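Local coordinates for extracellular solute-binding protein, family 1 (Bifidobacterium longum subsp. infantis ATCC 15697, PDB 3QUF), which probably captures a solute outside the cell and delivers it to a membrane transport system, at residues L179-N183 / K241-A247; F182-A187 / G383-Q388. One frame throughout, in Å; residues are numbered along the deposited sequence. Where two conformers were deposited one is given.

Contacts 1 and 2 start from one loop, which runs from strand 176-178 to helix 188-199, and they share Phe182 and Asn183. In contact 1 its first half meets the loop 241-247 leading into helix 247-255; in contact 2 its second half lies on helix 376-391, far later in the sequence. The contact centres are about 9 Å apart, on the same side of the chain's centre. The shared loop leaves the mixed sheet of this solute-binding protein through strand 176-178, beside strand 259-264, and meets the 241-247 loop and then helix 376-391. The two contacts also touch directly, as Val243 CG1 packs on Gln388 CG.

Contact 1. Residues L179-N183 / K241-A247; sequences LEDFN and KSVGLSA
The backbones of Leu179-Asn183 and Lys241-Ala247 approach closest at Asp181 and Ala247, whose CA atoms are 5.2 Å apart. Two loops of the solute-binding protein fold pack together, one following strand 176-178 and the other making a type II beta turn, Ser242 to Leu245, before helix 247-255. Ser242 turns its hydroxyl toward the neighbouring loop: with OG anti to the backbone N (chi1 -158°), it accepts a nearly straight bond from Glu180 N at 2.8 Å. The same serine's CB lies obliquely against CE2 of the Phe182 ring, while Val243 CA sits at the ring edge. Over the centre of one ring face stands Glu180 O, 3.8 Å above the plane. The carboxylate of Glu180 is directed elsewhere, with OE1 bonded to Ser189. Leu179 and Leu245 cross obliquely, CD1 to CD1 at 3.6 Å, and both continue onto Val250 of helix 247-255, adding an apolar layer between loop and helix. Waters bridge the two loops. One molecule accepts from Phe182 N and lies within bonding distance of the carbonyls of Ser242 and Leu245; another accepts from Ala247 N, at the start of the helix, and gives a weak bond to Asp181 OD2. Asp181 also accepts from Thr184 at OD2, while its OD1 takes a weak bond from Asn183 N, so the carboxylate braces its own loop. The positive phi of Gly244 (95°) suits the third position of the turn. Asn183 ND2 donates to Gly244 O at 3.1 Å, the acceptor lying in the amide plane but the donor standing above the carbonyl plane.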
ATOM      1  N   LEU A 179      -2.817  -5.129 -19.545  1.00 25.34           N
ATOM      2  CA  LEU A 179      -2.014  -6.212 -19.062  1.00 26.29           C
ATOM      3  C   LEU A 179      -1.674  -5.910 -17.623  1.00 25.78           C
ATOM      4  O   LEU A 179      -1.574  -4.730 -17.225  1.00 24.53           O
ATOM      5  CB  LEU A 179      -0.722  -6.337 -19.857  1.00 27.52           C
ATOM      6  CG  LEU A 179      -0.797  -6.731 -21.304  1.00 28.64           C
ATOM      7  CD1 LEU A 179       0.639  -6.694 -21.830  1.00 30.97           C
ATOM      8  CD2 LEU A 179      -1.429  -8.117 -21.486  1.00 29.11           C
ATOM      9  N   GLU A 180      -1.474  -6.963 -16.846  1.00 26.40           N
ATOM     10  CA  GLU A 180      -1.111  -6.798 -15.447  1.00 28.20           C
ATOM     11  C   GLU A 180      -0.157  -7.866 -14.954  1.00 28.74           C
ATOM     12  O   GLU A 180      -0.181  -8.982 -15.434  1.00 28.37           O
ATOM     13  CB  GLU A 180      -2.362  -6.811 -14.619  1.00 27.57           C
ATOM     14  CG  GLU A 180      -2.171  -6.343 -13.198  1.00 29.80           C
ATOM     15  CD  GLU A 180      -3.503  -5.997 -12.517  1.00 29.16           C
ATOM     16  OE1 GLU A 180      -4.544  -6.575 -12.892  1.00 32.19           O
ATOM     17  OE2 GLU A 180      -3.475  -5.165 -11.619  1.00 30.11           O
ATOM     18  N   ASP A 181       0.711  -7.470 -14.046  1.00 30.91           N
ATOM     19  CA  ASP A 181       1.620  -8.390 -13.371  1.00 33.73           C
ATOM     20  C   ASP A 181       0.825  -9.152 -12.276  1.00 33.67           C
ATOM     21  O   ASP A 181       0.471  -8.560 -11.294  1.00 33.52           O
ATOM     22  CB  ASP A 181       2.765  -7.587 -12.753  1.00 34.51           C
ATOM     23  CG  ASP A 181       3.734  -8.437 -11.945  1.00 38.47           C
ATOM     24  OD1 ASP A 181       3.942  -9.641 -12.284  1.00 42.71           O
ATOM     25  OD2 ASP A 181       4.297  -7.886 -10.964  1.00 41.24           O
ATOM     26  N   PHE A 182       0.491 -10.421 -12.531  1.00 35.62           N
ATOM     27  CA  PHE A 182      -0.178 -11.307 -11.545  1.00 36.28           C
ATOM     28  C   PHE A 182       0.796 -12.210 -10.732  1.00 36.15           C
ATOM     29  O   PHE A 182       0.335 -13.062  -9.969  1.00 36.70           O
ATOM     30  CB  PHE A 182      -1.167 -12.239 -12.247  1.00 37.44           C
ATOM     31  CG  PHE A 182      -2.156 -11.541 -13.100  1.00 37.93           C
ATOM     32  CD1 PHE A 182      -2.839 -10.433 -12.616  1.00 38.25           C
ATOM     33  CD2 PHE A 182      -2.440 -11.999 -14.363  1.00 39.82           C
ATOM     34  CE1 PHE A 182      -3.775  -9.776 -13.407  1.00 39.05           C
ATOM     35  CE2 PHE A 182      -3.372 -11.350 -15.167  1.00 39.58           C
ATOM     36  CZ  PHE A 182      -4.039 -10.241 -14.690  1.00 39.93           C
ATOM     37  N   ASN A 183       2.107 -12.012 -10.883  1.00 35.84           N
ATOM     38  CA  ASN A 183       3.118 -13.002 -10.441  1.00 35.27           C
ATOM     39  C   ASN A 183       3.614 -12.837  -9.043  1.00 33.36           C
ATOM     40  O   ASN A 183       3.908 -13.821  -8.377  1.00 31.57           O
ATOM     41  CB  ASN A 183       4.377 -12.916 -11.331  1.00 36.60           C
ATOM     42  CG  ASN A 183       4.147 -13.451 -12.690  1.00 39.15           C
ATOM     43  OD1 ASN A 183       3.080 -14.007 -12.975  1.00 43.03           O
ATOM     44  ND2 ASN A 183       5.143 -13.306 -13.557  1.00 44.08           N
ATOM     45  N   LYS A 241      -2.863 -14.026 -22.003  1.00 35.27           N
ATOM     46  CA  LYS A 241      -1.481 -13.685 -22.338  1.00 36.73           C
ATOM     47  C   LYS A 241      -0.827 -12.810 -21.289  1.00 36.22           C
ATOM     48  O   LYS A 241       0.388 -12.619 -21.330  1.00 37.26           O
ATOM     49  CB  LYS A 241      -1.386 -13.014 -23.715  1.00 36.90           C
ATOM     50  CG  LYS A 241      -1.791 -11.579 -23.766  1.00 37.58           C
ATOM     51  CD  LYS A 241      -1.800 -11.099 -25.178  1.00 39.04           C
ATOM     52  CE  LYS A 241      -2.296  -9.696 -25.280  1.00 39.32           C
ATOM     53  NZ  LYS A 241      -2.325  -9.184 -26.660  1.00 39.40           N
ATOM     54  N   SER A 242      -1.623 -12.318 -20.333  1.00 34.94           N
ATOM     55  CA  SER A 242      -1.089 -11.555 -19.217  1.00 33.58           C
ATOM     56  C   SER A 242      -0.517 -12.441 -18.104  1.00 33.90           C
ATOM     57  O   SER A 242       0.279 -11.966 -17.311  1.00 33.06           O
ATOM     58  CB  SER A 242      -2.171 -10.608 -18.669  1.00 32.88           C
ATOM     59  OG  SER A 242      -1.563  -9.541 -17.974  1.00 30.64           O
ATOM     60  N   VAL A 243      -0.879 -13.740 -18.046  1.00 34.32           N
ATOM     61  CA  VAL A 243      -0.333 -14.597 -16.987  1.00 35.01           C
ATOM     62  C   VAL A 243       1.116 -14.879 -17.269  1.00 35.53           C
ATOM     63  O   VAL A 243       1.461 -15.273 -18.393  1.00 37.01           O
ATOM     64  CB  VAL A 243      -1.041 -15.962 -16.833  1.00 35.68           C
ATOM     65  CG1 VAL A 243      -0.301 -16.813 -15.766  1.00 36.61           C
ATOM     66  CG2 VAL A 243      -2.481 -15.761 -16.462  1.00 36.76           C
ATOM     67  N   GLY A 244       1.954 -14.687 -16.262  1.00 34.76           N
ATOM     68  CA  GLY A 244       3.381 -14.955 -16.368  1.00 35.84           C
ATOM     69  C   GLY A 244       4.185 -13.707 -16.721  1.00 35.30           C
ATOM     70  O   GLY A 244       5.409 -13.708 -16.607  1.00 37.47           O
ATOM     71  N   LEU A 245       3.523 -12.645 -17.164  1.00 33.72           N
ATOM     72  CA  LEU A 245       4.271 -11.396 -17.458  1.00 32.70           C
ATOM     73  C   LEU A 245       4.792 -10.739 -16.197  1.00 30.72           C
ATOM     74  O   LEU A 245       4.106 -10.665 -15.183  1.00 29.79           O
ATOM     75  CB  LEU A 245       3.428 -10.396 -18.241  1.00 32.05           C
ATOM     76  CG  LEU A 245       2.928 -10.708 -19.635  1.00 33.89           C
ATOM     77  CD1 LEU A 245       2.266  -9.448 -20.205  1.00 33.09           C
ATOM     78  CD2 LEU A 245       4.049 -11.183 -20.553  1.00 34.36           C
ATOM     79  N   SER A 246       6.005 -10.218 -16.260  1.00 29.56           N
ATOM     80  CA  SER A 246       6.561  -9.414 -15.177  1.00 27.73           C
ATOM     81  C   SER A 246       6.110  -7.965 -15.322  1.00 27.56           C
ATOM     82  O   SER A 246       5.618  -7.584 -16.369  1.00 26.13           O
ATOM     83  CB  SER A 246       8.073  -9.429 -15.228  1.00 28.86           C
ATOM     84  OG  SER A 246       8.532  -8.852 -16.439  1.00 27.02           O
ATOM     85  N   ALA A 247       6.306  -7.191 -14.250  1.00 27.21           N
ATOM     86  CA  ALA A 247       6.018  -5.757 -14.224  1.00 27.53           C
ATOM     87  C   ALA A 247       6.784  -5.062 -15.332  1.00 27.62           C
ATOM     88  O   ALA A 247       6.246  -4.204 -16.015  1.00 27.24           O
ATOM     89  CB  ALA A 247       6.409  -5.153 -12.878  1.00 26.82           C
TER
HETATM   90  O   HOH W   1       7.009  -8.951 -11.734  1.00 43.77           O
HETATM   91  O   HOH W   2       1.476 -11.545 -14.874  1.00 44.96           O
HETATM   92  O   HOH W   3       0.793 -14.368 -13.898  1.00 49.25           O

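Contact 2. Residues F182-A187 / G383-Q388; sequences FNTQIA and GIAQQQ
Gln387 reaches from helix 376-391 into the loop Phe182-Ala187 and uses both ends of its amide there. Its CG occupies the position between backbone N and carbonyl carbon (chi1 77°), and the chain beyond is extended, which carries the flat amide out to the loop backbone. OE1 accepts from Ala187 N at 2.9 Å, whereas NE2 donates to Gln185 O at 3.0 Å and to Phe182 O at 3.1 Å. Both acceptors lie near the amide plane, so the three bonds fix the rotation of the group. Gln388, one residue on, brings a second amide to the carbonyl of Phe182. Its NE2 donates to Phe182 O at 3.1 Å, from the opposite face of the carbonyl plane to Gln387 NE2 and well above that plane. The oxygen is thus gripped from two sides by consecutive glutamines. Gln388 NE2 also donates to a water that bonds to Asn183 O. The side chains of Gln388 and Asn183 cross at about a right angle, amide planes 77° apart, but the amides only pass each other, and Asn183 ND2 is bonded to Gly244 O. Between the polar contacts, Ile384 presses into the curve of the loop: CD1 meets Gln185 N at 3.5 Å and the carbonyl carbon of Thr184, while CG2 lies close to Phe182 O. From the loop, Ile186 reaches back to the helix with CD1, 3.5 Å from Gly383 CA, where the helix has no side chain to stand in the way. Trp229 of helix 223-234 touches both Ala187 and Gln387. Ala187 is the N-cap residue of helix 188-199. Through Gln387 and Gln388, the loop entering that helix is bonded by its backbone to helix 376-391 of the solute-binding protein fold.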
ATOM      1  N   PHE A 182       0.491 -10.421 -12.531  1.00 35.62           N
ATOM      2  CA  PHE A 182      -0.178 -11.307 -11.545  1.00 36.28           C
ATOM      3  C   PHE A 182       0.796 -12.210 -10.732  1.00 36.15           C
ATOM      4  O   PHE A 182       0.335 -13.062  -9.969  1.00 36.70           O
ATOM      5  CB  PHE A 182      -1.167 -12.239 -12.247  1.00 37.44           C
ATOM      6  CG  PHE A 182      -2.156 -11.541 -13.100  1.00 37.93           C
ATOM      7  CD1 PHE A 182      -2.839 -10.433 -12.616  1.00 38.25           C
ATOM      8  CD2 PHE A 182      -2.440 -11.999 -14.363  1.00 39.82           C
ATOM      9  CE1 PHE A 182      -3.775  -9.776 -13.407  1.00 39.05           C
ATOM     10  CE2 PHE A 182      -3.372 -11.350 -15.167  1.00 39.58           C
ATOM     11  CZ  PHE A 182      -4.039 -10.241 -14.690  1.00 39.93           C
ATOM     12  N   ASN A 183       2.107 -12.012 -10.883  1.00 35.84           N
ATOM     13  CA  ASN A 183       3.118 -13.002 -10.441  1.00 35.27           C
ATOM     14  C   ASN A 183       3.614 -12.837  -9.043  1.00 33.36           C
ATOM     15  O   ASN A 183       3.908 -13.821  -8.377  1.00 31.57           O
ATOM     16  CB  ASN A 183       4.377 -12.916 -11.331  1.00 36.60           C
ATOM     17  CG  ASN A 183       4.147 -13.451 -12.690  1.00 39.15           C
ATOM     18  OD1 ASN A 183       3.080 -14.007 -12.975  1.00 43.03           O
ATOM     19  ND2 ASN A 183       5.143 -13.306 -13.557  1.00 44.08           N
ATOM     20  N   THR A 184       3.735 -11.577  -8.624  1.00 31.07           N
ATOM     21  CA  THR A 184       4.472 -11.177  -7.432  0.50 30.44           C
ATOM     22  C   THR A 184       3.582 -10.707  -6.290  1.00 28.65           C
ATOM     23  O   THR A 184       4.015 -10.642  -5.145  1.00 28.39           O
ATOM     24  CB  THR A 184       5.363  -9.977  -7.761  0.50 31.02           C
ATOM     25  OG1 THR A 184       4.591  -9.017  -8.501  0.50 29.61           O
ATOM     26  CG2 THR A 184       6.570 -10.424  -8.583  0.50 33.48           C
ATOM     27  N   GLN A 185       2.347 -10.345  -6.615  1.00 26.41           N
ATOM     28  CA  GLN A 185       1.433  -9.843  -5.618  1.00 24.64           C
ATOM     29  C   GLN A 185       0.004  -9.979  -6.099  1.00 22.61           C
ATOM     30  O   GLN A 185      -0.247 -10.225  -7.289  1.00 21.27           O
ATOM     31  CB  GLN A 185       1.754  -8.375  -5.319  1.00 25.23           C
ATOM     32  CG  GLN A 185       1.695  -7.528  -6.552  1.00 29.70           C
ATOM     33  CD  GLN A 185       2.057  -6.071  -6.320  1.00 35.19           C
ATOM     34  OE1 GLN A 185       2.378  -5.652  -5.202  1.00 38.94           O
ATOM     35  NE2 GLN A 185       1.994  -5.295  -7.380  1.00 37.65           N
ATOM     36  N   ILE A 186      -0.921  -9.805  -5.174  1.00 20.57           N
ATOM     37  CA  ILE A 186      -2.348  -9.718  -5.506  1.00 21.00           C
ATOM     38  C   ILE A 186      -2.460  -8.609  -6.563  1.00 19.96           C
ATOM     39  O   ILE A 186      -1.817  -7.565  -6.436  1.00 19.49           O
ATOM     40  CB  ILE A 186      -3.138  -9.361  -4.237  1.00 21.65           C
ATOM     41  CG1 ILE A 186      -2.943 -10.495  -3.212  1.00 25.17           C
ATOM     42  CG2 ILE A 186      -4.607  -9.137  -4.517  1.00 23.66           C
ATOM     43  CD1 ILE A 186      -3.499 -11.784  -3.680  1.00 23.09           C
ATOM     44  N   ALA A 187      -3.301  -8.824  -7.578  1.00 17.90           N
ATOM     45  CA  ALA A 187      -3.461  -7.864  -8.658  1.00 17.95           C
ATOM     46  C   ALA A 187      -3.927  -6.517  -8.138  1.00 16.26           C
ATOM     47  O   ALA A 187      -4.893  -6.423  -7.369  1.00 16.20           O
ATOM     48  CB  ALA A 187      -4.463  -8.379  -9.723  1.00 18.19           C
ATOM     49  N   GLY A 383      -3.561 -16.170  -2.938  1.00 16.71           N
ATOM     50  CA  GLY A 383      -4.329 -15.222  -3.727  1.00 16.54           C
ATOM     51  C   GLY A 383      -3.785 -15.082  -5.139  1.00 16.12           C
ATOM     52  O   GLY A 383      -4.554 -14.988  -6.092  1.00 17.11           O
ATOM     53  N   ILE A 384      -2.448 -15.082  -5.259  1.00 16.64           N
ATOM     54  CA  ILE A 384      -1.787 -15.070  -6.573  1.00 18.00           C
ATOM     55  C   ILE A 384      -2.173 -16.306  -7.365  1.00 19.44           C
ATOM     56  O   ILE A 384      -2.568 -16.216  -8.541  1.00 19.94           O
ATOM     57  CB  ILE A 384      -0.244 -14.957  -6.443  1.00 17.31           C
ATOM     58  CG1 ILE A 384       0.161 -13.595  -5.882  1.00 19.05           C
ATOM     59  CG2 ILE A 384       0.432 -15.221  -7.807  1.00 19.04           C
ATOM     60  CD1 ILE A 384       1.652 -13.530  -5.347  1.00 22.02           C
ATOM     61  N   ALA A 385      -2.083 -17.485  -6.742  1.00 20.23           N
ATOM     62  CA  ALA A 385      -2.476 -18.731  -7.410  1.00 21.50           C
ATOM     63  C   ALA A 385      -3.926 -18.681  -7.891  1.00 22.60           C
ATOM     64  O   ALA A 385      -4.209 -19.006  -9.038  1.00 22.98           O
ATOM     65  CB  ALA A 385      -2.243 -19.923  -6.457  1.00 21.53           C
ATOM     66  N   GLN A 386      -4.838 -18.181  -7.052  1.00 21.63           N
ATOM     67  CA  GLN A 386      -6.250 -18.174  -7.417  1.00 21.15           C
ATOM     68  C   GLN A 386      -6.530 -17.164  -8.520  1.00 21.31           C
ATOM     69  O   GLN A 386      -7.313 -17.446  -9.436  1.00 21.54           O
ATOM     70  CB  GLN A 386      -7.139 -17.872  -6.208  1.00 21.62           C
ATOM     71  CG  GLN A 386      -7.050 -18.884  -5.069  1.00 24.32           C
ATOM     72  CD  GLN A 386      -7.254 -20.288  -5.524  1.00 28.15           C
ATOM     73  OE1 GLN A 386      -8.199 -20.584  -6.243  1.00 29.60           O
ATOM     74  NE2 GLN A 386      -6.381 -21.175  -5.107  1.00 35.09           N
ATOM     75  N   GLN A 387      -5.896 -15.986  -8.465  1.00 20.02           N
ATOM     76  CA  GLN A 387      -6.211 -14.966  -9.456  1.00 20.21           C
ATOM     77  C   GLN A 387      -5.769 -15.430 -10.843  1.00 20.49           C
ATOM     78  O   GLN A 387      -6.456 -15.199 -11.862  1.00 19.63           O
ATOM     79  CB  GLN A 387      -5.618 -13.611  -9.076  1.00 20.79           C
ATOM     80  CG  GLN A 387      -4.173 -13.435  -9.313  1.00 23.19           C
ATOM     81  CD  GLN A 387      -3.623 -12.197  -8.581  1.00 25.25           C
ATOM     82  OE1 GLN A 387      -4.364 -11.483  -7.896  1.00 19.89           O
ATOM     83  NE2 GLN A 387      -2.300 -11.967  -8.709  1.00 25.72           N
ATOM     84  N   GLN A 388      -4.615 -16.102 -10.896  1.00 20.22           N
ATOM     85  CA  GLN A 388      -4.147 -16.638 -12.160  1.00 22.51           C
ATOM     86  C   GLN A 388      -5.132 -17.700 -12.724  1.00 23.93           C
ATOM     87  O   GLN A 388      -5.451 -17.698 -13.920  1.00 25.08           O
ATOM     88  CB  GLN A 388      -2.729 -17.189 -12.008  1.00 22.24           C
ATOM     89  CG  GLN A 388      -1.629 -16.163 -11.744  1.00 23.36           C
ATOM     90  CD  GLN A 388      -0.295 -16.800 -11.382  1.00 26.73           C
ATOM     91  OE1 GLN A 388      -0.162 -18.014 -11.451  1.00 32.87           O
ATOM     92  NE2 GLN A 388       0.694 -15.997 -11.006  1.00 27.59           N
TER
HETATM   93  O   HOH W   4       3.295 -16.482  -9.764  1.00 29.44           O